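Local coordinates for D-aminoacyl-tRNA deacylase 1 (Homo sapiens, PDB 2OKV), which hydrolyses mischarged D-aminoacyl-tRNAs and glycyl-tRNA(Ala), and may also act in DNA replication, at residues R53-E58 and K70-L75. Residues are numbered along the deposited sequence; the frame is centred on the assembly and turned at random.
Sequences RVFEDE and KQYEIL
Phe55 and Lys70 make the nearest backbone approach between 53-58 and 70-75, their CA atoms 7.7 Å apart, too far for backbone-to-backbone pairing, so side chains bridge the gap. Phe55 and Tyr72 form a T-shaped pair: the ring planes stand at 83° with centroids 5.2 Å apart, and the CD1 edge of Tyr72 descends on one face of Phe55, off-centre, with Tyr72 CD1 3.6 Å from Phe55 CE2. CG1 of Val54 lies over the centre of the other face, so the Phe55 ring is sandwiched, and Val67 and Ile27 also touch its side chain. Tyr72 is in turn backed by CB of Lys70, which sits 3.4 Å above the middle of its ring. The touching residues lie in the connection between helix 39-51 and strand 73-78 of the mixed sheet: a classic beta bulge places both Val54 and Phe55 opposite Lys65 in the small hairpin, while a Schellman motif with Gln71 as C-prime residue ends helix 67-70 just before Tyr72. From that helix end the Lys70 chain is kinked at chi2 and chi3, which turns NZ toward the loop after the bulge; its CG passes Phe55 CB at 3.7 Å. There Lys70 NZ donates to Glu56 O at 3.1 Å, with a C=O...N angle of 161°, nearly in line with the carbonyl. A long salt bridge, 3.7 Å from Lys70 NZ to Glu58 OE2, adds a second, looser partner.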
loop_
_atom_site.group_PDB
_atom_site.type_symbol
_atom_site.label_atom_id
_atom_site.label_comp_id
_atom_site.label_asym_id
_atom_site.label_seq_id
_atom_site.Cartn_x
_atom_site.Cartn_y
_atom_site.Cartn_z
ATOM N N ARG B 53 2.974 8.442 13.696
ATOM C CA ARG B 53 4.335 8.215 14.200
ATOM C C ARG B 53 4.979 6.978 13.569
ATOM O O ARG B 53 4.928 5.872 14.122
ATOM C CB ARG B 53 4.327 8.043 15.719
ATOM C CG ARG B 53 4.007 9.286 16.555
ATOM C CD ARG B 53 3.743 8.855 18.038
ATOM N NE ARG B 53 4.407 9.720 19.003
ATOM C CZ ARG B 53 5.192 9.296 20.001
ATOM N NH1 ARG B 53 5.429 7.997 20.197
ATOM N NH2 ARG B 53 5.754 10.182 20.809
ATOM N N VAL B 54 5.618 7.191 12.431
ATOM C CA VAL B 54 6.187 6.113 11.655
ATOM C C VAL B 54 7.729 6.185 11.622
ATOM O O VAL B 54 8.405 5.294 11.093
ATOM C CB VAL B 54 5.510 6.158 10.262
ATOM C CG1 VAL B 54 6.474 6.465 9.141
ATOM C CG2 VAL B 54 4.636 4.955 10.041
ATOM N N PHE B 55 8.275 7.245 12.218
ATOM C CA PHE B 55 9.722 7.491 12.202
ATOM C C PHE B 55 10.390 7.300 13.559
ATOM O O PHE B 55 9.734 7.384 14.601
ATOM C CB PHE B 55 10.013 8.890 11.640
ATOM C CG PHE B 55 9.507 9.081 10.237
ATOM C CD1 PHE B 55 8.304 9.749 9.995
ATOM C CD2 PHE B 55 10.216 8.560 9.152
ATOM C CE1 PHE B 55 7.811 9.890 8.683
ATOM C CE2 PHE B 55 9.736 8.707 7.832
ATOM C CZ PHE B 55 8.524 9.366 7.608
ATOM N N GLU B 56 11.699 7.035 13.529
ATOM C CA GLU B 56 12.510 6.893 14.749
ATOM C C GLU B 56 12.992 8.251 15.281
ATOM O O GLU B 56 13.114 9.208 14.515
ATOM C CB GLU B 56 13.743 6.024 14.475
ATOM C CG GLU B 56 13.475 4.653 13.873
ATOM C CD GLU B 56 14.763 3.937 13.435
ATOM O OE1 GLU B 56 15.876 4.460 13.690
ATOM O OE2 GLU B 56 14.662 2.842 12.837
ATOM N N ASP B 57 13.259 8.325 16.583
ATOM C CA ASP B 57 14.015 9.442 17.170
ATOM C C ASP B 57 15.535 9.220 17.033
ATOM O O ASP B 57 15.960 8.220 16.460
ATOM C CB ASP B 57 13.593 9.712 18.628
ATOM C CG ASP B 57 13.999 8.600 19.598
ATOM O OD1 ASP B 57 14.728 7.652 19.212
ATOM O OD2 ASP B 57 13.588 8.685 20.774
ATOM N N GLU B 58 16.342 10.153 17.541
ATOM C CA GLU B 58 17.805 10.074 17.384
ATOM C C GLU B 58 18.445 8.866 18.065
ATOM O O GLU B 58 19.444 8.336 17.569
ATOM C CB GLU B 58 18.499 11.380 17.808
ATOM C CG GLU B 58 18.873 12.268 16.613
ATOM C CD GLU B 58 17.689 12.561 15.691
ATOM O OE1 GLU B 58 16.814 13.369 16.083
ATOM O OE2 GLU B 58 17.633 11.998 14.573
ATOM N N LYS B 70 9.818 15.238 11.914
ATOM C CA LYS B 70 11.066 15.028 11.185
ATOM C C LYS B 70 11.319 16.100 10.127
ATOM O O LYS B 70 12.420 16.175 9.565
ATOM C CB LYS B 70 11.070 13.649 10.507
ATOM C CG LYS B 70 10.951 12.457 11.440
ATOM C CD LYS B 70 12.136 12.370 12.404
ATOM C CE LYS B 70 13.350 11.712 11.759
ATOM N NZ LYS B 70 14.421 11.492 12.802
ATOM N N GLN B 71 10.303 16.927 9.870
ATOM C CA GLN B 71 10.305 17.869 8.761
ATOM C C GLN B 71 10.624 17.124 7.463
ATOM O O GLN B 71 11.420 17.577 6.648
ATOM C CB GLN B 71 11.273 19.041 9.009
ATOM C CG GLN B 71 10.899 19.934 10.200
ATOM C CD GLN B 71 9.819 20.978 9.882
ATOM O OE1 GLN B 71 8.798 21.053 10.572
ATOM N NE2 GLN B 71 10.051 21.801 8.846
ATOM N N TYR B 72 9.985 15.966 7.296
ATOM C CA TYR B 72 10.156 15.140 6.115
ATOM C C TYR B 72 9.054 15.477 5.100
ATOM O O TYR B 72 8.213 16.351 5.349
ATOM C CB TYR B 72 10.155 13.649 6.484
ATOM C CG TYR B 72 11.476 13.107 7.030
ATOM C CD1 TYR B 72 11.555 11.814 7.561
ATOM C CD2 TYR B 72 12.644 13.878 7.011
ATOM C CE1 TYR B 72 12.758 11.297 8.046
ATOM C CE2 TYR B 72 13.855 13.376 7.510
ATOM C CZ TYR B 72 13.900 12.082 8.016
ATOM O OH TYR B 72 15.094 11.579 8.501
ATOM N N GLU B 73 9.067 14.802 3.959
ATOM C CA GLU B 73 8.155 15.155 2.860
ATOM C C GLU B 73 6.975 14.196 2.774
ATOM O O GLU B 73 6.984 13.122 3.389
ATOM C CB GLU B 73 8.896 15.194 1.521
ATOM C CG GLU B 73 9.831 16.394 1.342
ATOM C CD GLU B 73 10.840 16.176 0.215
ATOM O OE1 GLU B 73 10.753 16.867 -0.823
ATOM O OE2 GLU B 73 11.716 15.297 0.374
ATOM N N ILE B 74 5.958 14.595 2.012
ATOM C CA ILE B 74 4.782 13.766 1.791
ATOM C C ILE B 74 4.485 13.783 0.291
ATOM O O ILE B 74 4.375 14.842 -0.304
ATOM C CB ILE B 74 3.529 14.302 2.538
ATOM C CG1 ILE B 74 3.784 14.397 4.049
ATOM C CG2 ILE B 74 2.290 13.439 2.206
ATOM C CD1 ILE B 74 2.689 15.103 4.826
ATOM N N LEU B 75 4.404 12.603 -0.311
ATOM C CA LEU B 75 3.913 12.467 -1.677
ATOM C C LEU B 75 2.501 11.880 -1.629
ATOM O O LEU B 75 2.322 10.737 -1.218
ATOM C CB LEU B 75 4.840 11.549 -2.489
ATOM C CG LEU B 75 4.396 11.163 -3.912
ATOM C CD1 LEU B 75 4.328 12.398 -4.790
ATOM C CD2 LEU B 75 5.330 10.095 -4.523
#